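Local coordinates for protein trimethylamine-N-oxide reductase (Haemophilus influenzae, PDB 7L5I) that probably catalyses the reduction of S- or N-oxides such as trimethylamine N-oxide at a molybdenum centre held by a bis-MGD cofactor, at residues Met183-Gly188 with Asp636-Met641; Pro655-Gly660 with Ser722-Val727. One frame throughout, in Å; residues are numbered along the deposited sequence.

Contact 1: residues Met183-Gly188 with Asp636-Met641; sequences MPHVLG and DVVEKM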
ATOM      1  N   MET A 183      -0.223 -14.266   9.503  1.00 13.81           N
ATOM      2  CA  MET A 183      -0.161 -13.855  10.903  1.00 14.16           C
ATOM      3  C   MET A 183      -1.328 -14.374  11.736  1.00 11.82           C
ATOM      4  O   MET A 183      -1.096 -14.778  12.888  1.00 13.91           O
ATOM      5  CB  MET A 183      -0.037 -12.330  10.998  1.00 12.68           C
ATOM      6  CG  MET A 183       1.364 -11.819  10.649  1.00 14.79           C
ATOM      7  SD  MET A 183       2.744 -12.434  11.678  1.00 18.93           S
ATOM      8  CE  MET A 183       3.506 -13.696  10.673  1.00 16.33           C
ATOM      9  N   PRO A 184      -2.571 -14.439  11.242  1.00 11.72           N
ATOM     10  CA  PRO A 184      -3.611 -15.089  12.052  1.00 14.99           C
ATOM     11  C   PRO A 184      -3.287 -16.532  12.427  1.00 13.94           C
ATOM     12  O   PRO A 184      -3.686 -16.966  13.520  1.00 16.56           O
ATOM     13  CB  PRO A 184      -4.857 -14.982  11.169  1.00 17.18           C
ATOM     14  CG  PRO A 184      -4.640 -13.699  10.414  1.00 17.17           C
ATOM     15  CD  PRO A 184      -3.135 -13.701  10.099  1.00 12.74           C
ATOM     16  N   HIS A 185      -2.609 -17.292  11.565  1.00 15.22           N
ATOM     17  CA  HIS A 185      -2.214 -18.659  11.902  1.00 15.24           C
ATOM     18  C   HIS A 185      -1.074 -18.710  12.918  1.00 16.08           C
ATOM     19  O   HIS A 185      -0.923 -19.703  13.628  1.00 19.30           O
ATOM     20  CB  HIS A 185      -1.759 -19.421  10.639  1.00 13.64           C
ATOM     21  CG  HIS A 185      -2.856 -19.709   9.665  1.00 14.00           C
ATOM     22  ND1 HIS A 185      -3.942 -20.502   9.979  1.00 18.10           N
ATOM     23  CD2 HIS A 185      -3.029 -19.322   8.377  1.00 18.08           C
ATOM     24  CE1 HIS A 185      -4.732 -20.601   8.918  1.00 22.19           C
ATOM     25  NE2 HIS A 185      -4.205 -19.885   7.935  1.00 17.72           N
ATOM     26  N   VAL A 186      -0.226 -17.684  12.944  1.00 13.37           N
ATOM     27  CA  VAL A 186       0.971 -17.700  13.784  1.00 15.47           C
ATOM     28  C   VAL A 186       0.723 -17.031  15.119  1.00 14.17           C
ATOM     29  O   VAL A 186       1.219 -17.498  16.149  1.00 13.25           O
ATOM     30  CB  VAL A 186       2.118 -17.014  13.015  1.00 12.04           C
ATOM     31  CG1 VAL A 186       3.333 -16.899  13.875  1.00 12.12           C
ATOM     32  CG2 VAL A 186       2.392 -17.759  11.702  1.00 16.43           C
ATOM     33  N   LEU A 187      -0.015 -15.914  15.110  1.00 13.36           N
ATOM     34  CA  LEU A 187      -0.235 -15.098  16.293  1.00 14.91           C
ATOM     35  C   LEU A 187      -1.690 -14.981  16.716  1.00 15.57           C
ATOM     36  O   LEU A 187      -1.947 -14.481  17.813  1.00 15.64           O
ATOM     37  CB  LEU A 187       0.293 -13.670  16.068  1.00 14.01           C
ATOM     38  CG  LEU A 187       1.808 -13.599  15.839  1.00 12.78           C
ATOM     39  CD1 LEU A 187       2.214 -12.207  15.416  1.00 16.28           C
ATOM     40  CD2 LEU A 187       2.597 -14.021  17.080  1.00 17.01           C
ATOM     41  N   GLY A 188      -2.635 -15.412  15.890  1.00 13.93           N
ATOM     42  CA  GLY A 188      -4.037 -15.299  16.221  1.00 13.02           C
ATOM     43  C   GLY A 188      -4.616 -13.925  16.036  1.00 19.27           C
ATOM     44  O   GLY A 188      -5.689 -13.633  16.569  1.00 21.17           O
ATOM     45  N   ASP A 636       0.262 -26.701  12.672  1.00 21.17           N
ATOM     46  CA  ASP A 636      -0.329 -27.935  12.160  1.00 21.16           C
ATOM     47  C   ASP A 636      -1.461 -27.627  11.187  1.00 22.29           C
ATOM     48  O   ASP A 636      -1.666 -28.365  10.214  1.00 22.38           O
ATOM     49  CB  ASP A 636      -0.833 -28.772  13.343  1.00 29.71           C
ATOM     50  CG  ASP A 636      -1.065 -30.235  12.986  1.00 44.00           C
ATOM     51  OD1 ASP A 636      -0.097 -30.923  12.593  1.00 44.94           O
ATOM     52  OD2 ASP A 636      -2.216 -30.702  13.136  1.00 47.37           O
ATOM     53  N   VAL A 637      -2.190 -26.535  11.418  1.00 19.63           N
ATOM     54  CA  VAL A 637      -3.268 -26.131  10.519  1.00 20.20           C
ATOM     55  C   VAL A 637      -2.722 -25.868   9.122  1.00 21.89           C
ATOM     56  O   VAL A 637      -3.297 -26.308   8.119  1.00 20.97           O
ATOM     57  CB  VAL A 637      -3.996 -24.896  11.081  1.00 20.23           C
ATOM     58  CG1 VAL A 637      -4.972 -24.334  10.082  1.00 22.66           C
ATOM     59  CG2 VAL A 637      -4.720 -25.238  12.368  1.00 22.99           C
ATOM     60  N   VAL A 638      -1.615 -25.140   9.029  1.00 18.60           N
ATOM     61  CA  VAL A 638      -1.029 -24.854   7.720  1.00 18.05           C
ATOM     62  C   VAL A 638      -0.419 -26.109   7.121  1.00 19.09           C
ATOM     63  O   VAL A 638      -0.559 -26.376   5.923  1.00 20.86           O
ATOM     64  CB  VAL A 638       0.007 -23.721   7.831  1.00 18.37           C
ATOM     65  CG1 VAL A 638       0.707 -23.511   6.506  1.00 17.21           C
ATOM     66  CG2 VAL A 638      -0.691 -22.419   8.282  1.00 20.53           C
ATOM     67  N   GLU A 639       0.270 -26.905   7.940  1.00 19.27           N
ATOM     68  CA  GLU A 639       0.847 -28.155   7.448  1.00 23.49           C
ATOM     69  C   GLU A 639      -0.215 -29.014   6.777  1.00 23.75           C
ATOM     70  O   GLU A 639       0.009 -29.574   5.690  1.00 24.41           O
ATOM     71  CB  GLU A 639       1.491 -28.904   8.620  1.00 29.02           C
ATOM     72  CG  GLU A 639       1.920 -30.345   8.324  1.00 43.28           C
ATOM     73  CD  GLU A 639       3.062 -30.446   7.335  1.00 52.81           C
ATOM     74  OE1 GLU A 639       3.194 -31.509   6.681  1.00 66.82           O
ATOM     75  OE2 GLU A 639       3.826 -29.469   7.207  1.00 57.14           O
ATOM     76  N   LYS A 640      -1.373 -29.132   7.417  1.00 20.88           N
ATOM     77  CA  LYS A 640      -2.437 -30.018   6.949  1.00 25.66           C
ATOM     78  C   LYS A 640      -3.035 -29.572   5.624  1.00 28.54           C
ATOM     79  O   LYS A 640      -3.650 -30.387   4.934  1.00 27.70           O
ATOM     80  CB  LYS A 640      -3.525 -30.132   8.022  1.00 25.74           C
ATOM     81  CG  LYS A 640      -3.062 -30.924   9.240  1.00 33.17           C
ATOM     82  CD  LYS A 640      -4.179 -31.557  10.011  1.00 38.44           C
ATOM     83  CE  LYS A 640      -3.787 -32.954  10.502  1.00 41.77           C
ATOM     84  NZ  LYS A 640      -2.718 -32.986  11.524  1.00 37.04           N
ATOM     85  N   MET A 641      -2.850 -28.304   5.239  1.00 27.36           N
ATOM     86  CA  MET A 641      -3.295 -27.849   3.930  1.00 25.44           C
ATOM     87  C   MET A 641      -2.500 -28.495   2.815  1.00 25.86           C
ATOM     88  O   MET A 641      -2.989 -28.574   1.684  1.00 25.02           O
ATOM     89  CB  MET A 641      -3.165 -26.334   3.823  1.00 21.99           C
ATOM     90  CG  MET A 641      -4.102 -25.603   4.736  1.00 23.32           C
ATOM     91  SD  MET A 641      -3.793 -23.835   4.641  1.00 25.03           S
ATOM     92  CE  MET A 641      -4.895 -23.262   5.919  1.00 25.33           C
TER
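NE2 of His185 is hydrogen-bonded to OD1 of Asn445, and the same NE2 lies 4.0 Å from the methyl CE of Met641. The Asn445 bond holds NE2, and methyl groups of 636-641 meet the ring at carbons and nitrogens alike. Three residues of 636-641 meet it, and no hydrogen bond crosses between the segments. Val638 brings the branch CG2 over one ring face. That methyl is 3.7 Å from CG of His185 and sits 21° off the ring normal, which makes a CH-pi contact offset toward the rim. Val637 approaches at about a right angle, with its CG1 3.9 Å from CE1 of His185. Met641 comes from the opposite direction with an extended chain, and only its CE touches the ring. His185 has CG anti to the carbonyl carbon (chi1 -68°), which carries the ring out toward the facing helix.

The contact joins helix 179-187 of the molybdopterin oxidoreductase region to the short helix 636-641. Their local axes come within 10.5 Å and run at 134° to each other. The nearest CA atoms, those of His185 and Val638, are 7.6 Å apart, so side chains fill the gap. Met183 and Leu187, turned away from helix 636-641, pack on helix 359-372, and Val186 touches its Trp363. One turn of helix 636-641 is spanned by a salt bridge from Lys640 NZ to Asp636 OD2 (2.8 Å), which lies away from the His185 contact. Just before this helix, Ser635 takes the backbone N-H of Val638 with OG, as an N-cap residue does.

Contact 2: residues Pro655-Gly660 with Ser722-Val727; sequences PEEFAG and SKRGQV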
ATOM      1  N   PRO A 655      12.194 -18.697  -5.474  1.00 18.68           N
ATOM      2  CA  PRO A 655      11.155 -18.210  -6.386  1.00 17.68           C
ATOM      3  C   PRO A 655      11.587 -18.385  -7.837  1.00 21.34           C
ATOM      4  O   PRO A 655      12.743 -18.659  -8.130  1.00 21.17           O
ATOM      5  CB  PRO A 655      11.041 -16.731  -6.023  1.00 20.20           C
ATOM      6  CG  PRO A 655      12.388 -16.355  -5.624  1.00 19.39           C
ATOM      7  CD  PRO A 655      12.973 -17.586  -4.907  1.00 19.71           C
ATOM      8  N   GLU A 656      10.631 -18.152  -8.750  1.00 19.33           N
ATOM      9  CA  GLU A 656      10.904 -18.347 -10.171  1.00 20.86           C
ATOM     10  C   GLU A 656      11.928 -17.340 -10.689  1.00 21.81           C
ATOM     11  O   GLU A 656      12.756 -17.673 -11.551  1.00 22.97           O
ATOM     12  CB  GLU A 656       9.604 -18.261 -10.976  1.00 22.32           C
ATOM     13  CG  GLU A 656       8.629 -19.408 -10.724  1.00 23.87           C
ATOM     14  CD  GLU A 656       7.677 -19.151  -9.544  1.00 28.67           C
ATOM     15  OE1 GLU A 656       7.844 -18.136  -8.830  1.00 26.53           O
ATOM     16  OE2 GLU A 656       6.750 -19.973  -9.349  1.00 32.28           O
ATOM     17  N   GLU A 657      11.901 -16.108 -10.168  1.00 17.29           N
ATOM     18  CA  GLU A 657      12.779 -15.028 -10.602  1.00 18.52           C
ATOM     19  C   GLU A 657      13.287 -14.271  -9.384  1.00 19.05           C
ATOM     20  O   GLU A 657      12.480 -13.721  -8.619  1.00 17.67           O
ATOM     21  CB  GLU A 657      12.048 -14.057 -11.558  1.00 17.68           C
ATOM     22  CG  GLU A 657      11.588 -14.711 -12.866  1.00 21.69           C
ATOM     23  CD  GLU A 657      10.959 -13.746 -13.884  1.00 23.46           C
ATOM     24  OE1 GLU A 657      10.418 -14.245 -14.906  1.00 22.26           O
ATOM     25  OE2 GLU A 657      11.003 -12.502 -13.691  1.00 18.91           O
ATOM     26  N   PHE A 658      14.603 -14.253  -9.199  1.00 18.16           N
ATOM     27  CA  PHE A 658      15.266 -13.410  -8.201  1.00 15.27           C
ATOM     28  C   PHE A 658      16.770 -13.429  -8.494  1.00 18.14           C
ATOM     29  O   PHE A 658      17.227 -14.087  -9.433  1.00 18.39           O
ATOM     30  CB  PHE A 658      14.951 -13.880  -6.778  1.00 16.23           C
ATOM     31  CG  PHE A 658      15.775 -15.070  -6.316  1.00 14.80           C
ATOM     32  CD1 PHE A 658      15.777 -16.262  -7.037  1.00 18.40           C
ATOM     33  CD2 PHE A 658      16.525 -14.992  -5.165  1.00 18.65           C
ATOM     34  CE1 PHE A 658      16.512 -17.355  -6.604  1.00 17.97           C
ATOM     35  CE2 PHE A 658      17.289 -16.085  -4.740  1.00 20.60           C
ATOM     36  CZ  PHE A 658      17.264 -17.263  -5.457  1.00 19.69           C
ATOM     37  N   ALA A 659      17.539 -12.683  -7.686  1.00 16.60           N
ATOM     38  CA  ALA A 659      18.979 -12.545  -7.929  1.00 20.77           C
ATOM     39  C   ALA A 659      19.666 -13.893  -8.096  1.00 17.77           C
ATOM     40  O   ALA A 659      20.618 -14.018  -8.884  1.00 18.30           O
ATOM     41  CB  ALA A 659      19.642 -11.769  -6.786  1.00 21.45           C
ATOM     42  N   GLY A 660      19.186 -14.919  -7.408  1.00 19.31           N
ATOM     43  CA  GLY A 660      19.827 -16.226  -7.462  1.00 20.26           C
ATOM     44  C   GLY A 660      19.571 -17.062  -8.706  1.00 24.02           C
ATOM     45  O   GLY A 660      20.214 -18.111  -8.861  1.00 20.79           O
ATOM     46  N   SER A 722      11.543  -7.186 -19.445  1.00 14.84           N
ATOM     47  CA  SER A 722      11.320  -8.483 -18.840  1.00 15.87           C
ATOM     48  C   SER A 722      10.537  -9.323 -19.824  1.00 17.16           C
ATOM     49  O   SER A 722      10.150  -8.862 -20.906  1.00 18.62           O
ATOM     50  CB  SER A 722      10.562  -8.364 -17.515  1.00 18.59           C
ATOM     51  OG  SER A 722       9.206  -8.038 -17.756  1.00 16.48           O
ATOM     52  N   LYS A 723      10.232 -10.558 -19.427  1.00 15.83           N
ATOM     53  CA  LYS A 723       9.363 -11.359 -20.281  1.00 17.83           C
ATOM     54  C   LYS A 723       7.983 -10.737 -20.433  1.00 19.60           C
ATOM     55  O   LYS A 723       7.284 -11.039 -21.401  1.00 21.89           O
ATOM     56  CB  LYS A 723       9.205 -12.765 -19.727  1.00 20.39           C
ATOM     57  CG  LYS A 723      10.493 -13.546 -19.661  1.00 28.76           C
ATOM     58  CD  LYS A 723      10.200 -15.041 -19.685  1.00 39.93           C
ATOM     59  CE  LYS A 723      11.424 -15.857 -19.291  1.00 46.13           C
ATOM     60  NZ  LYS A 723      11.042 -17.192 -18.745  1.00 54.91           N
ATOM     61  N   ARG A 724       7.582  -9.862 -19.509  1.00 15.93           N
ATOM     62  CA  ARG A 724       6.242  -9.303 -19.576  1.00 15.28           C
ATOM     63  C   ARG A 724       6.147  -8.035 -20.409  1.00 15.58           C
ATOM     64  O   ARG A 724       5.063  -7.735 -20.940  1.00 21.22           O
ATOM     65  CB  ARG A 724       5.728  -8.978 -18.151  1.00 17.26           C
ATOM     66  CG  ARG A 724       5.080 -10.139 -17.406  1.00 18.03           C
ATOM     67  CD  ARG A 724       6.098 -11.204 -16.995  1.00 18.62           C
ATOM     68  NE  ARG A 724       7.156 -10.630 -16.168  1.00 17.13           N
ATOM     69  CZ  ARG A 724       8.216 -11.293 -15.722  1.00 20.83           C
ATOM     70  NH1 ARG A 724       8.394 -12.579 -16.041  1.00 18.87           N
ATOM     71  NH2 ARG A 724       9.101 -10.643 -14.971  1.00 16.85           N
ATOM     72  N   GLY A 725       7.209  -7.247 -20.514  1.00 14.47           N
ATOM     73  CA  GLY A 725       7.098  -5.969 -21.186  1.00 17.20           C
ATOM     74  C   GLY A 725       8.379  -5.166 -21.098  1.00 15.54           C
ATOM     75  O   GLY A 725       9.428  -5.675 -20.727  1.00 17.95           O
ATOM     76  N   GLN A 726       8.272  -3.901 -21.496  1.00 13.14           N
ATOM     77  CA  GLN A 726       9.424  -3.019 -21.553  1.00 16.15           C
ATOM     78  C   GLN A 726       9.001  -1.612 -21.186  1.00 16.66           C
ATOM     79  O   GLN A 726       7.885  -1.190 -21.491  1.00 17.27           O
ATOM     80  CB  GLN A 726      10.052  -3.039 -22.960  1.00 18.25           C
ATOM     81  CG  GLN A 726       9.067  -3.287 -24.045  1.00 26.01           C
ATOM     82  CD  GLN A 726       9.603  -3.021 -25.462  1.00 39.09           C
ATOM     83  OE1 GLN A 726      10.771  -2.670 -25.674  1.00 27.97           O
ATOM     84  NE2 GLN A 726       8.716  -3.170 -26.440  1.00 40.89           N
ATOM     85  N   VAL A 727       9.905  -0.889 -20.534  1.00 15.77           N
ATOM     86  CA  VAL A 727       9.680   0.503 -20.154  1.00 16.27           C
ATOM     87  C   VAL A 727      10.949   1.305 -20.419  1.00 17.77           C
ATOM     88  O   VAL A 727      12.049   0.767 -20.474  1.00 17.45           O
ATOM     89  CB  VAL A 727       9.257   0.658 -18.668  1.00 14.31           C
ATOM     90  CG1 VAL A 727       8.142  -0.338 -18.335  1.00 17.19           C
ATOM     91  CG2 VAL A 727      10.430   0.462 -17.727  1.00 18.00           C
TER
HETATM   92  O   HOH W   1      11.045 -16.627 -15.854  1.00 32.37           O
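Glu657 and Arg724 hold most of the surface buried here, and they meet as an end-on, two-pronged salt bridge. NH1 of Arg724 donates to OE1 of Glu657 at 2.9 Å, nearly straight at 167°. NH2 of Arg724 donates to OE2 of Glu657 at 3.0 Å. Each oxygen is met on its syn side and lies close to the guanidinium plane. The carboxylate itself is turned 31° against that plane. The two chains differ in shape. Glu657 runs extended beyond CG, whereas Arg724 bends at chi2 and chi3, which brings its guanidinium round to face the acid.

Lys723 adds a longer link. Lys723 NZ donates to a water at 2.9 Å, and that water donates to Glu657 OE1 at 2.6 Å. Lys723 and Arg724 are the two central residues of a tight turn between strands 717-721 and 726-733, a beta-hairpin of the dinucleotide-binding domain. Ser722 N bonds to Gly725 O across it. Ser722 OG accepts from the backbone N of Arg724 at 3.0 Å, an ST turn that helps fix the backbone at Arg724. NE of Arg724 bonds to Leu771 O, a second hold on the guanidinium.

Segment 655-660 is a loop, so the hairpin tip pins an irregular part of the chain. Arg773 NH1 also forms a salt bridge with Glu657 OE1, and the backbone N of Ile790 bonds to OE2. With two arginines, a backbone N-H and a water around it, the buried carboxylate of Glu657 is probably kept ionised.

How the contacts relate
The two contacts follow in series along the chain: contact 1 closes at Met641 before contact 2 opens at Pro655. Their centres are 30 Å apart and their nearest atoms about 17 Å, so they do not touch. Contact 1 ties the molybdopterin oxidoreductase region, through helix 179-187, to helix 636-641. The chain then leaves that helix and enters the loop before strand 668-671. Contact 2 fastens this loop to a hairpin of the mixed, curled sheet of the dinucleotide-binding domain. The chain between them thus passes from a contact with the oxidoreductase region to one with the dinucleotide-binding domain; the side chain of Arg724 is about 11 Å from a bound MGD.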